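PDB 2CDQ: aspartokinase 1, chloroplastic from Arabidopsis thaliana, which catalyses the ATP-dependent phosphorylation of L-aspartate to 4-phospho-L-aspartate, the first step of the plant pathway to lysine, threonine, methionine and isoleucine. Local coordinates for residues K79-G84 with K127-M132; I249-D254 with I304-K309; I422-G427 with K459-F464; K446-Q451 with E472-A477. One frame throughout, in Å; residues are numbered along the deposited sequence.

Contact 1: K79-G84 with K127-M132; sequences KAVSCG and KGIAMM
Ala-80 and Ala-130 bring the two segments close together, their CA atoms 4.6 Å apart, and the tight part of the contact is built round this pair. The carbonyl oxygen of Ala-80 is met by the CA-H of Ala-130, with 3.1 Å from O to CA and 156° at the hydrogen. The methyl of Ala-130 sits beside that same oxygen and also comes 3.7 Å from the O of Gly-84, where the chain has already left helix 69-80. Next to the alanines is a small apolar cluster. With CG1 beside the backbone N (chi1 -56°), the CG2 branch of Ile-129 is the one turned to helix 69-80. That methyl lies 3.9 Å from Ala-80 CB and equally far from CG2 of Val-81.

The other part of the contact is looser and bridged by solvent. Instead of direct N-H to O bonds between the segments, a water lies between them: it accepts from Gly-84 N at 2.9 Å, and it can donate to Ala-130 O at 2.9 Å and, weakly, to Val-81 O. With further acceptors nearby, its two protons cannot serve all of them at once. Lys-79 faces away and forms a salt bridge with Glu-93.

The contact thus joins the C-terminal end of helix 69-80 to the last turns of helix 113-132, within the amino acid kinase domain and away from its ligand sites. Leu-135, in the loop leading to helix 137-161, packs on both Val-81 and Ile-129, while Ala-88, ahead of helix 92-108, packs on Ala-130.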
loop_
_atom_site.group_PDB
_atom_site.type_symbol
_atom_site.label_atom_id
_atom_site.label_comp_id
_atom_site.label_asym_id
_atom_site.label_seq_id
_atom_site.Cartn_x
_atom_site.Cartn_y
_atom_site.Cartn_z
ATOM N N LYS A 79 -6.335 11.274 35.196
ATOM C CA LYS A 79 -5.974 11.073 36.599
ATOM C C LYS A 79 -7.201 11.088 37.498
ATOM O O LYS A 79 -7.313 10.276 38.425
ATOM C CB LYS A 79 -4.943 12.108 37.065
ATOM C CG LYS A 79 -3.500 11.702 36.776
ATOM C CD LYS A 79 -2.490 12.594 37.490
ATOM C CE LYS A 79 -1.061 12.295 37.033
ATOM N NZ LYS A 79 -0.056 13.183 37.688
ATOM N N ALA A 80 -8.125 12.001 37.203
ATOM C CA ALA A 80 -9.378 12.117 37.947
ATOM C C ALA A 80 -10.182 10.810 37.949
ATOM O O ALA A 80 -10.779 10.453 38.967
ATOM C CB ALA A 80 -10.213 13.264 37.401
ATOM N N VAL A 81 -10.178 10.097 36.820
ATOM C CA VAL A 81 -10.931 8.848 36.664
ATOM C C VAL A 81 -10.652 7.848 37.792
ATOM O O VAL A 81 -11.544 7.084 38.187
ATOM C CB VAL A 81 -10.674 8.188 35.273
ATOM C CG1 VAL A 81 -11.140 6.736 35.240
ATOM C CG2 VAL A 81 -11.359 8.975 34.169
ATOM N N SER A 82 -9.433 7.871 38.329
ATOM C CA SER A 82 -9.029 6.850 39.296
ATOM C C SER A 82 -8.204 7.321 40.503
ATOM O O SER A 82 -7.430 6.542 41.059
ATOM C CB SER A 82 -8.313 5.702 38.569
ATOM O OG SER A 82 -7.361 6.207 37.646
ATOM N N CYS A 83 -8.377 8.569 40.929
ATOM C CA CYS A 83 -7.665 9.048 42.121
ATOM C C CYS A 83 -8.549 9.144 43.377
ATOM O O CYS A 83 -8.037 9.279 44.490
ATOM C CB CYS A 83 -6.967 10.384 41.848
ATOM S SG CYS A 83 -8.087 11.772 41.565
ATOM N N GLY A 84 -9.866 9.073 43.201
ATOM C CA GLY A 84 -10.791 9.260 44.313
ATOM C C GLY A 84 -11.234 10.707 44.406
ATOM O O GLY A 84 -10.552 11.599 43.902
ATOM N N LYS A 127 -13.729 17.142 39.926
ATOM C CA LYS A 127 -14.342 16.547 41.111
ATOM C C LYS A 127 -15.481 15.625 40.679
ATOM O O LYS A 127 -15.686 14.557 41.267
ATOM C CB LYS A 127 -14.855 17.640 42.048
ATOM C CG LYS A 127 -14.660 17.356 43.535
ATOM C CD LYS A 127 -14.456 18.680 44.298
ATOM C CE LYS A 127 -14.448 18.507 45.823
ATOM N NZ LYS A 127 -15.827 18.465 46.405
ATOM N N GLY A 128 -16.202 16.041 39.636
ATOM C CA GLY A 128 -17.260 15.235 39.035
ATOM C C GLY A 128 -16.737 13.950 38.415
ATOM O O GLY A 128 -17.214 12.863 38.738
ATOM N N ILE A 129 -15.751 14.084 37.530
ATOM C CA ILE A 129 -15.071 12.940 36.907
ATOM C C ILE A 129 -14.540 11.966 37.971
ATOM O O ILE A 129 -14.685 10.750 37.833
ATOM C CB ILE A 129 -13.920 13.404 35.952
ATOM C CG1 ILE A 129 -14.463 14.368 34.891
ATOM C CG2 ILE A 129 -13.242 12.208 35.272
ATOM C CD1 ILE A 129 -13.421 15.220 34.220
ATOM N N ALA A 130 -13.952 12.518 39.032
ATOM C CA ALA A 130 -13.381 11.732 40.126
ATOM C C ALA A 130 -14.423 10.886 40.842
ATOM O O ALA A 130 -14.170 9.719 41.137
ATOM C CB ALA A 130 -12.674 12.637 41.114
ATOM N N MET A 131 -15.582 11.487 41.122
ATOM C CA MET A 131 -16.714 10.794 41.754
ATOM C C MET A 131 -17.275 9.667 40.892
ATOM O O MET A 131 -17.540 8.566 41.386
ATOM C CB MET A 131 -17.844 11.784 42.081
ATOM C CG MET A 131 -18.047 12.069 43.568
ATOM S SD MET A 131 -19.239 10.987 44.398
ATOM C CE MET A 131 -18.322 9.454 44.609
ATOM N N MET A 132 -17.440 9.959 39.603
ATOM C CA MET A 132 -18.150 9.082 38.679
ATOM C C MET A 132 -17.257 8.004 38.061
ATOM O O MET A 132 -17.762 7.000 37.550
ATOM C CB MET A 132 -18.819 9.914 37.576
ATOM C CG MET A 132 -19.704 11.067 38.078
ATOM S SD MET A 132 -21.097 10.561 39.116
ATOM C CE MET A 132 -22.066 9.621 37.930
HETATM O O HOH W 1 -11.723 8.183 41.182
#

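Contact 2: I249-D254 with I304-K309; sequences IQVWKD and IPVRVK
Val-251 N gives its proton to Arg-307 O at 2.6 Å in an almost straight bond, 173° at the hydrogen, and the CA-H of Gln-250 approaches the same oxygen. The parallel ladder continues on both sides of it. Ile-249 receives Arg-307 N on its O and gives its own N-H to Pro-305 O, while Val-251 O takes Lys-309 N, and Lys-309 O takes Lys-253 N at 2.8 Å.

On the face carrying Trp-252, the side chain of Lys-309 runs alongside the indole. Its CB stands over the six-membered ring, 3.6 Å from the centroid and 11° off the normal, a CH-pi contact. CG beside the backbone N and a nearly extended chi2 (-163°) lay CD along the ring, 3.7 Å from CZ2 of Trp-252; the bend that follows at chi3 directs CE and NZ onward, and NZ bonds to Pro-314 O. Phe-33 also stacks with this indole, and Trp-252 NE1 makes a weak bond to Gln-250 OE1. Glu-248 holds the amide of Gln-250 and the guanidinium of Arg-307.

The reverse face is aliphatic: Ile-249 CD1 meets Ile-304 CG2 at 4.0 Å, and Ile-249 CB meets Val-306 CG2 at 4.1 Å. Helix 232-244 covers Ile-249 and Val-251.

Strand 248-253 is also paired in parallel with strand 29-33, and the side chain of Val-251 lies about 4 Å from that of Lys-32, an ATP-binding residue by similarity. These are core strands of the alpha/beta sheet of the amino acid kinase fold.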
loop_
_atom_site.group_PDB
_atom_site.type_symbol
_atom_site.label_atom_id
_atom_site.label_comp_id
_atom_site.label_asym_id
_atom_site.label_seq_id
_atom_site.Cartn_x
_atom_site.Cartn_y
_atom_site.Cartn_z
ATOM N N ILE A 249 -4.707 34.197 5.194
ATOM C CA ILE A 249 -4.718 33.609 6.533
ATOM C C ILE A 249 -3.273 33.404 6.974
ATOM O O ILE A 249 -2.486 32.786 6.262
ATOM C CB ILE A 249 -5.498 32.270 6.567
ATOM C CG1 ILE A 249 -6.946 32.488 6.115
ATOM C CG2 ILE A 249 -5.472 31.654 7.967
ATOM C CD1 ILE A 249 -7.523 31.344 5.305
ATOM N N GLN A 250 -2.931 33.950 8.139
ATOM C CA GLN A 250 -1.566 33.904 8.656
ATOM C C GLN A 250 -1.448 32.923 9.808
ATOM O O GLN A 250 -2.249 32.953 10.736
ATOM C CB GLN A 250 -1.132 35.288 9.136
ATOM C CG GLN A 250 -0.860 36.297 8.027
ATOM C CD GLN A 250 -0.384 37.647 8.552
ATOM O OE1 GLN A 250 -0.134 37.819 9.754
ATOM N NE2 GLN A 250 -0.256 38.616 7.645
ATOM N N VAL A 251 -0.446 32.056 9.744
ATOM C CA VAL A 251 -0.152 31.126 10.834
ATOM C C VAL A 251 1.223 31.473 11.398
ATOM O O VAL A 251 2.217 31.486 10.670
ATOM C CB VAL A 251 -0.225 29.648 10.359
ATOM C CG1 VAL A 251 0.446 28.704 11.343
ATOM C CG2 VAL A 251 -1.672 29.234 10.136
ATOM N N TRP A 252 1.272 31.768 12.693
ATOM C CA TRP A 252 2.511 32.219 13.325
ATOM C C TRP A 252 3.337 31.109 13.995
ATOM O O TRP A 252 2.797 30.216 14.655
ATOM C CB TRP A 252 2.223 33.371 14.289
ATOM C CG TRP A 252 1.836 34.637 13.566
ATOM C CD1 TRP A 252 0.585 34.993 13.141
ATOM C CD2 TRP A 252 2.709 35.701 13.171
ATOM N NE1 TRP A 252 0.628 36.211 12.508
ATOM C CE2 TRP A 252 1.920 36.667 12.512
ATOM C CE3 TRP A 252 4.082 35.932 13.309
ATOM C CZ2 TRP A 252 2.460 37.845 11.993
ATOM C CZ3 TRP A 252 4.616 37.104 12.792
ATOM C CH2 TRP A 252 3.807 38.045 12.143
ATOM N N LYS A 253 4.652 31.183 13.788
ATOM C CA LYS A 253 5.624 30.248 14.356
ATOM C C LYS A 253 6.860 31.000 14.869
ATOM O O LYS A 253 6.946 32.221 14.731
ATOM C CB LYS A 253 6.042 29.207 13.311
ATOM C CG LYS A 253 5.008 28.119 13.030
ATOM C CD LYS A 253 5.660 26.870 12.454
ATOM C CE LYS A 253 6.292 26.012 13.550
ATOM N NZ LYS A 253 7.122 24.903 12.993
ATOM N N ASP A 254 7.814 30.268 15.448
ATOM C CA ASP A 254 9.042 30.868 15.986
ATOM C C ASP A 254 10.252 30.800 15.043
ATOM O O ASP A 254 11.353 31.237 15.399
ATOM C CB ASP A 254 9.389 30.240 17.335
ATOM C CG ASP A 254 8.418 30.642 18.428
ATOM O OD1 ASP A 254 7.894 31.777 18.383
ATOM O OD2 ASP A 254 8.180 29.821 19.339
ATOM N N ILE A 304 -7.909 31.379 -0.768
ATOM C CA ILE A 304 -7.212 32.358 0.061
ATOM C C ILE A 304 -5.840 31.791 0.429
ATOM O O ILE A 304 -5.759 30.721 1.046
ATOM C CB ILE A 304 -7.983 32.631 1.372
ATOM C CG1 ILE A 304 -9.466 32.877 1.097
ATOM C CG2 ILE A 304 -7.367 33.795 2.134
ATOM C CD1 ILE A 304 -10.350 32.582 2.279
ATOM N N PRO A 305 -4.758 32.502 0.052
ATOM C CA PRO A 305 -3.402 32.055 0.392
ATOM C C PRO A 305 -3.183 31.978 1.902
ATOM O O PRO A 305 -3.713 32.806 2.647
ATOM C CB PRO A 305 -2.503 33.141 -0.221
ATOM C CG PRO A 305 -3.395 34.327 -0.422
ATOM C CD PRO A 305 -4.749 33.763 -0.714
ATOM N N VAL A 306 -2.433 30.969 2.340
ATOM C CA VAL A 306 -2.052 30.834 3.749
ATOM C C VAL A 306 -0.581 31.220 3.894
ATOM O O VAL A 306 0.253 30.819 3.080
ATOM C CB VAL A 306 -2.343 29.406 4.297
ATOM C CG1 VAL A 306 -1.680 29.179 5.647
ATOM C CG2 VAL A 306 -3.844 29.183 4.413
ATOM N N ARG A 307 -0.279 32.027 4.909
ATOM C CA ARG A 307 1.092 32.469 5.164
ATOM C C ARG A 307 1.606 31.996 6.522
ATOM O O ARG A 307 0.918 32.130 7.540
ATOM C CB ARG A 307 1.203 33.992 5.065
ATOM C CG ARG A 307 2.642 34.504 5.058
ATOM C CD ARG A 307 2.686 36.016 4.961
ATOM N NE ARG A 307 2.124 36.498 3.703
ATOM C CZ ARG A 307 2.828 36.679 2.591
ATOM N NH1 ARG A 307 4.135 36.424 2.570
ATOM N NH2 ARG A 307 2.222 37.113 1.495
ATOM N N VAL A 308 2.818 31.449 6.528
ATOM C CA VAL A 308 3.447 31.023 7.768
ATOM C C VAL A 308 4.568 32.002 8.102
ATOM O O VAL A 308 5.537 32.133 7.348
ATOM C CB VAL A 308 3.954 29.567 7.694
ATOM C CG1 VAL A 308 4.480 29.118 9.039
ATOM C CG2 VAL A 308 2.837 28.641 7.248
ATOM N N LYS A 309 4.412 32.695 9.234
ATOM C CA LYS A 309 5.296 33.797 9.621
ATOM C C LYS A 309 6.083 33.541 10.903
ATOM O O LYS A 309 5.696 32.717 11.743
ATOM C CB LYS A 309 4.504 35.098 9.766
ATOM C CG LYS A 309 3.858 35.580 8.482
ATOM C CD LYS A 309 3.450 37.036 8.560
ATOM C CE LYS A 309 4.595 37.957 8.169
ATOM N NZ LYS A 309 4.137 39.369 8.039
#

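Contact 3: I422-G427 with K459-F464; sequences IISLIG and KVNISF
Ile-423 and Phe-464 exchange two backbone bonds, N to O at 2.9 Å and O to N at 2.8 Å, in the antiparallel sheet of the second ACT domain. Leu-425 and Ile-462 form the next hydrogen-bonded pair in the same way, and Gly-427 N closes the ladder on Val-460 O at 3.0 Å. The alternate residues of strand 420-427 turn their backbone polar groups to the other neighbour: Ile-422, Ser-424 and Ile-426 bond to strand 332-339. Ser-463 likewise bonds to Ser-454 of strand 452-455.

On the face bearing the serines, the hydroxyls of Ser-424 and Ser-463 bond to each other, OG to OG 3.0 Å, and either may donate. Asn-461 swings CG anti to its backbone N (chi1 -179°), which lays the amide beside Ile-426, with ND2 3.7 Å from that residue's CD1. The same ND2 makes weak bonds to Glu-282 and to Glu-379 of the second subunit, while Lys-459 forms a salt bridge with Asp-345 of that subunit.

The opposite face is apolar; helix 468-483 packs on Ile-423 and Leu-425, and Phe-440 of helix 432-446 meets the ring of Phe-464. Here Leu-425 CB rests 3.7 Å from Ile-462 CG2, and CD2 of Leu-425 lies 3.6 Å from both CE1 and CZ of Phe-464.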
loop_
_atom_site.group_PDB
_atom_site.type_symbol
_atom_site.label_atom_id
_atom_site.label_comp_id
_atom_site.label_asym_id
_atom_site.label_seq_id
_atom_site.Cartn_x
_atom_site.Cartn_y
_atom_site.Cartn_z
ATOM N N ILE A 422 11.020 7.004 9.132
ATOM C CA ILE A 422 10.669 7.381 7.762
ATOM C C ILE A 422 11.372 8.676 7.367
ATOM O O ILE A 422 11.249 9.684 8.060
ATOM C CB ILE A 422 9.147 7.637 7.587
ATOM C CG1 ILE A 422 8.283 6.689 8.444
ATOM C CG2 ILE A 422 8.772 7.646 6.099
ATOM C CD1 ILE A 422 7.616 5.569 7.711
ATOM N N ILE A 423 12.112 8.650 6.263
ATOM C CA ILE A 423 12.561 9.882 5.614
ATOM C C ILE A 423 11.637 10.130 4.428
ATOM O O ILE A 423 11.506 9.283 3.546
ATOM C CB ILE A 423 14.045 9.806 5.144
ATOM C CG1 ILE A 423 14.983 9.707 6.348
ATOM C CG2 ILE A 423 14.422 11.014 4.263
ATOM C CD1 ILE A 423 16.348 9.149 6.009
ATOM N N SER A 424 10.974 11.277 4.428
ATOM C CA SER A 424 10.127 11.659 3.306
ATOM C C SER A 424 10.813 12.728 2.473
ATOM O O SER A 424 11.236 13.755 3.000
ATOM C CB SER A 424 8.764 12.159 3.790
ATOM O OG SER A 424 7.864 11.086 4.005
ATOM N N LEU A 425 10.931 12.471 1.175
ATOM C CA LEU A 425 11.411 13.468 0.230
ATOM C C LEU A 425 10.239 14.167 -0.451
ATOM O O LEU A 425 9.449 13.534 -1.154
ATOM C CB LEU A 425 12.321 12.818 -0.810
ATOM C CG LEU A 425 13.845 12.880 -0.650
ATOM C CD1 LEU A 425 14.309 12.994 0.804
ATOM C CD2 LEU A 425 14.497 11.687 -1.355
ATOM N N ILE A 426 10.127 15.471 -0.219
ATOM C CA ILE A 426 9.094 16.298 -0.834
ATOM C C ILE A 426 9.752 17.150 -1.912
ATOM O O ILE A 426 10.540 18.050 -1.608
ATOM C CB ILE A 426 8.410 17.234 0.199
ATOM C CG1 ILE A 426 8.177 16.522 1.552
ATOM C CG2 ILE A 426 7.141 17.848 -0.384
ATOM C CD1 ILE A 426 7.165 15.385 1.544
ATOM N N GLY A 427 9.437 16.866 -3.173
ATOM C CA GLY A 427 10.080 17.572 -4.274
ATOM C C GLY A 427 9.224 17.843 -5.499
ATOM O O GLY A 427 7.988 17.781 -5.459
ATOM N N LYS A 459 2.939 11.618 -6.948
ATOM C CA LYS A 459 2.867 12.419 -5.732
ATOM C C LYS A 459 4.197 13.110 -5.469
ATOM O O LYS A 459 5.245 12.617 -5.875
ATOM C CB LYS A 459 2.430 11.555 -4.534
ATOM C CG LYS A 459 0.975 11.029 -4.611
ATOM C CD LYS A 459 0.031 12.130 -5.084
ATOM C CE LYS A 459 -1.370 12.013 -4.514
ATOM N NZ LYS A 459 -2.307 11.303 -5.417
ATOM N N VAL A 460 4.143 14.266 -4.816
ATOM C CA VAL A 460 5.350 15.023 -4.459
ATOM C C VAL A 460 6.153 14.350 -3.330
ATOM O O VAL A 460 7.311 14.688 -3.096
ATOM C CB VAL A 460 5.019 16.509 -4.084
ATOM C CG1 VAL A 460 4.578 17.293 -5.311
ATOM C CG2 VAL A 460 3.948 16.582 -3.007
ATOM N N ASN A 461 5.524 13.386 -2.661
ATOM C CA ASN A 461 6.048 12.741 -1.455
ATOM C C ASN A 461 6.502 11.304 -1.716
ATOM O O ASN A 461 5.697 10.451 -2.088
ATOM C CB ASN A 461 4.948 12.760 -0.374
ATOM C CG ASN A 461 5.382 12.133 0.956
ATOM O OD1 ASN A 461 6.221 11.234 1.007
ATOM N ND2 ASN A 461 4.779 12.602 2.041
ATOM N N ILE A 462 7.788 11.038 -1.514
ATOM C CA ILE A 462 8.293 9.660 -1.539
ATOM C C ILE A 462 8.949 9.297 -0.208
ATOM O O ILE A 462 9.778 10.046 0.307
ATOM C CB ILE A 462 9.244 9.396 -2.737
ATOM C CG1 ILE A 462 9.722 7.941 -2.736
ATOM C CG2 ILE A 462 10.412 10.377 -2.748
ATOM C CD1 ILE A 462 10.808 7.640 -3.755
ATOM N N SER A 463 8.563 8.151 0.347
ATOM C CA SER A 463 9.025 7.754 1.672
ATOM C C SER A 463 10.005 6.581 1.649
ATOM O O SER A 463 9.788 5.598 0.940
ATOM C CB SER A 463 7.829 7.429 2.569
ATOM O OG SER A 463 6.991 8.563 2.725
ATOM N N PHE A 464 11.084 6.708 2.421
ATOM C CA PHE A 464 11.994 5.595 2.697
ATOM C C PHE A 464 11.860 5.174 4.142
ATOM O O PHE A 464 11.858 6.019 5.040
ATOM C CB PHE A 464 13.462 5.987 2.513
ATOM C CG PHE A 464 13.764 6.703 1.242
ATOM C CD1 PHE A 464 14.624 7.793 1.255
ATOM C CD2 PHE A 464 13.212 6.290 0.035
ATOM C CE1 PHE A 464 14.927 8.468 0.087
ATOM C CE2 PHE A 464 13.504 6.959 -1.142
ATOM C CZ PHE A 464 14.363 8.052 -1.119
#

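Contact 4: K446-Q451 with E472-A477; sequences KGVNVQ and EGCVQA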
loop_
_atom_site.group_PDB
_atom_site.type_symbol
_atom_site.label_atom_id
_atom_site.label_comp_id
_atom_site.label_asym_id
_atom_site.label_seq_id
_atom_site.Cartn_x
_atom_site.Cartn_y
_atom_site.Cartn_z
ATOM N N LYS A 446 26.930 6.162 2.095
ATOM C CA LYS A 446 26.892 5.919 3.527
ATOM C C LYS A 446 26.778 4.438 3.858
ATOM O O LYS A 446 26.980 4.049 5.004
ATOM C CB LYS A 446 25.721 6.670 4.160
ATOM C CG LYS A 446 25.789 8.192 4.033
ATOM C CD LYS A 446 24.577 8.858 4.685
ATOM C CE LYS A 446 24.618 8.782 6.207
ATOM N NZ LYS A 446 25.743 9.591 6.752
ATOM N N GLY A 447 26.450 3.613 2.866
ATOM C CA GLY A 447 26.249 2.183 3.099
ATOM C C GLY A 447 24.888 1.890 3.707
ATOM O O GLY A 447 24.713 0.899 4.421
ATOM N N VAL A 448 23.923 2.759 3.418
ATOM C CA VAL A 448 22.564 2.620 3.939
ATOM C C VAL A 448 21.636 2.021 2.891
ATOM O O VAL A 448 21.595 2.491 1.753
ATOM C CB VAL A 448 21.993 3.975 4.388
ATOM C CG1 VAL A 448 20.588 3.808 4.935
ATOM C CG2 VAL A 448 22.897 4.618 5.425
ATOM N N ASN A 449 20.904 0.980 3.283
ATOM C CA ASN A 449 19.865 0.393 2.441
ATOM C C ASN A 449 18.478 0.679 2.986
ATOM O O ASN A 449 18.183 0.382 4.142
ATOM C CB ASN A 449 20.065 -1.116 2.282
ATOM C CG ASN A 449 21.216 -1.457 1.353
ATOM O OD1 ASN A 449 21.579 -0.679 0.462
ATOM N ND2 ASN A 449 21.793 -2.638 1.550
ATOM N N VAL A 450 17.641 1.270 2.146
ATOM C CA VAL A 450 16.261 1.565 2.492
ATOM C C VAL A 450 15.483 0.264 2.560
ATOM O O VAL A 450 15.533 -0.543 1.629
ATOM C CB VAL A 450 15.629 2.523 1.459
ATOM C CG1 VAL A 450 14.140 2.664 1.689
ATOM C CG2 VAL A 450 16.312 3.887 1.517
ATOM N N GLN A 451 14.770 0.064 3.664
ATOM C CA GLN A 451 14.017 -1.175 3.888
ATOM C C GLN A 451 12.665 -1.219 3.180
ATOM O O GLN A 451 12.171 -2.299 2.859
ATOM C CB GLN A 451 13.813 -1.423 5.379
ATOM C CG GLN A 451 15.079 -1.762 6.143
ATOM C CD GLN A 451 14.909 -1.518 7.623
ATOM O OE1 GLN A 451 14.047 -2.119 8.266
ATOM N NE2 GLN A 451 15.714 -0.611 8.171
ATOM N N GLU A 472 18.951 10.299 11.423
ATOM C CA GLU A 472 19.395 11.681 11.570
ATOM C C GLU A 472 20.613 11.990 10.687
ATOM O O GLU A 472 20.643 13.010 9.995
ATOM C CB GLU A 472 19.695 11.964 13.040
ATOM C CG GLU A 472 19.539 13.402 13.452
ATOM C CD GLU A 472 19.646 13.591 14.948
ATOM O OE1 GLU A 472 20.120 14.665 15.370
ATOM O OE2 GLU A 472 19.260 12.674 15.705
ATOM N N GLY A 473 21.596 11.095 10.701
ATOM C CA GLY A 473 22.770 11.206 9.839
ATOM C C GLY A 473 22.436 11.147 8.360
ATOM O O GLY A 473 23.134 11.743 7.540
ATOM N N CYS A 474 21.373 10.423 8.015
ATOM C CA CYS A 474 20.912 10.351 6.628
ATOM C C CYS A 474 20.279 11.664 6.193
ATOM O O CYS A 474 20.561 12.155 5.100
ATOM C CB CYS A 474 19.912 9.212 6.430
ATOM S SG CYS A 474 20.639 7.571 6.362
ATOM N N VAL A 475 19.426 12.225 7.049
ATOM C CA VAL A 475 18.756 13.490 6.758
ATOM C C VAL A 475 19.789 14.588 6.491
ATOM O O VAL A 475 19.682 15.329 5.512
ATOM C CB VAL A 475 17.782 13.902 7.887
ATOM C CG1 VAL A 475 17.293 15.320 7.681
ATOM C CG2 VAL A 475 16.597 12.952 7.941
ATOM N N GLN A 476 20.797 14.662 7.350
ATOM C CA GLN A 476 21.871 15.639 7.203
ATOM C C GLN A 476 22.608 15.466 5.880
ATOM O O GLN A 476 22.830 16.443 5.162
ATOM C CB GLN A 476 22.847 15.538 8.373
ATOM C CG GLN A 476 22.210 15.832 9.724
ATOM C CD GLN A 476 23.141 15.563 10.887
ATOM O OE1 GLN A 476 24.361 15.492 10.725
ATOM N NE2 GLN A 476 22.567 15.415 12.074
ATOM N N ALA A 477 22.974 14.226 5.562
ATOM C CA ALA A 477 23.635 13.914 4.296
ATOM C C ALA A 477 22.777 14.328 3.089
ATOM O O ALA A 477 23.264 14.992 2.167
ATOM C CB ALA A 477 23.979 12.442 4.234
#
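The peptide joining Gly-473 to Cys-474 is the flat group met here, and the end of Lys-446 lies over one face of it: CE is 3.6 Å from Gly-473 O, and NZ reaches that oxygen from above the carbonyl plane at 3.5 Å, which fits so weak a hydrogen bond. The same oxygen already accepts Ala-477 N at 3.2 Å within the helix, so the ammonium is a second, looser partner. Two bends in the lysine chain, at chi3 (72°) and chi4 (67°), fold its end back over helix 468-483. On the way, CD passes the methyl of Ala-477 at 3.7 Å.

At the end of helix 432-446, Gly-447 takes positive phi in a Schellman motif and turns the chain toward strand 452-455. Helices 432-446 and 468-483 are the two that pack on one face of the ACT sheet, and Leu-443 of the former also touches Cys-474.

Past the turn, Val-448 points back at the second helix. Both of its methyls face the sulfur of Cys-474, CG2 at 3.8 Å and CG1 at 4.0 Å from SG, while Val-466 of strand 461-467 packs on the same valine. Val-448 O accepts from Ser-433 OG of the second subunit, and Asn-449 ND2 donates to Gln-430 O there.

From the N terminus, contact 1 comes first, closing a largely helical excursion between residues 84 and 127 at the periphery of the kinase domain. Contact 2 follows in series in the central sheet of that domain, its centre about 40 Å from that of contact 1; it brings 304-309 back to 249-254 after a 49-residue excursion. The chain then enters the ACT region, where contacts 3 and 4 cross: 446-451 falls between 422-427 and 459-464, and 472-477 comes after both. They touch directly, Phe-464 CB against Val-450 CG1 and Ile-423 CD1 against Cys-474 CB, tying sheet to helices. Both also reach the second subunit, which contacts 1 and 2 do not.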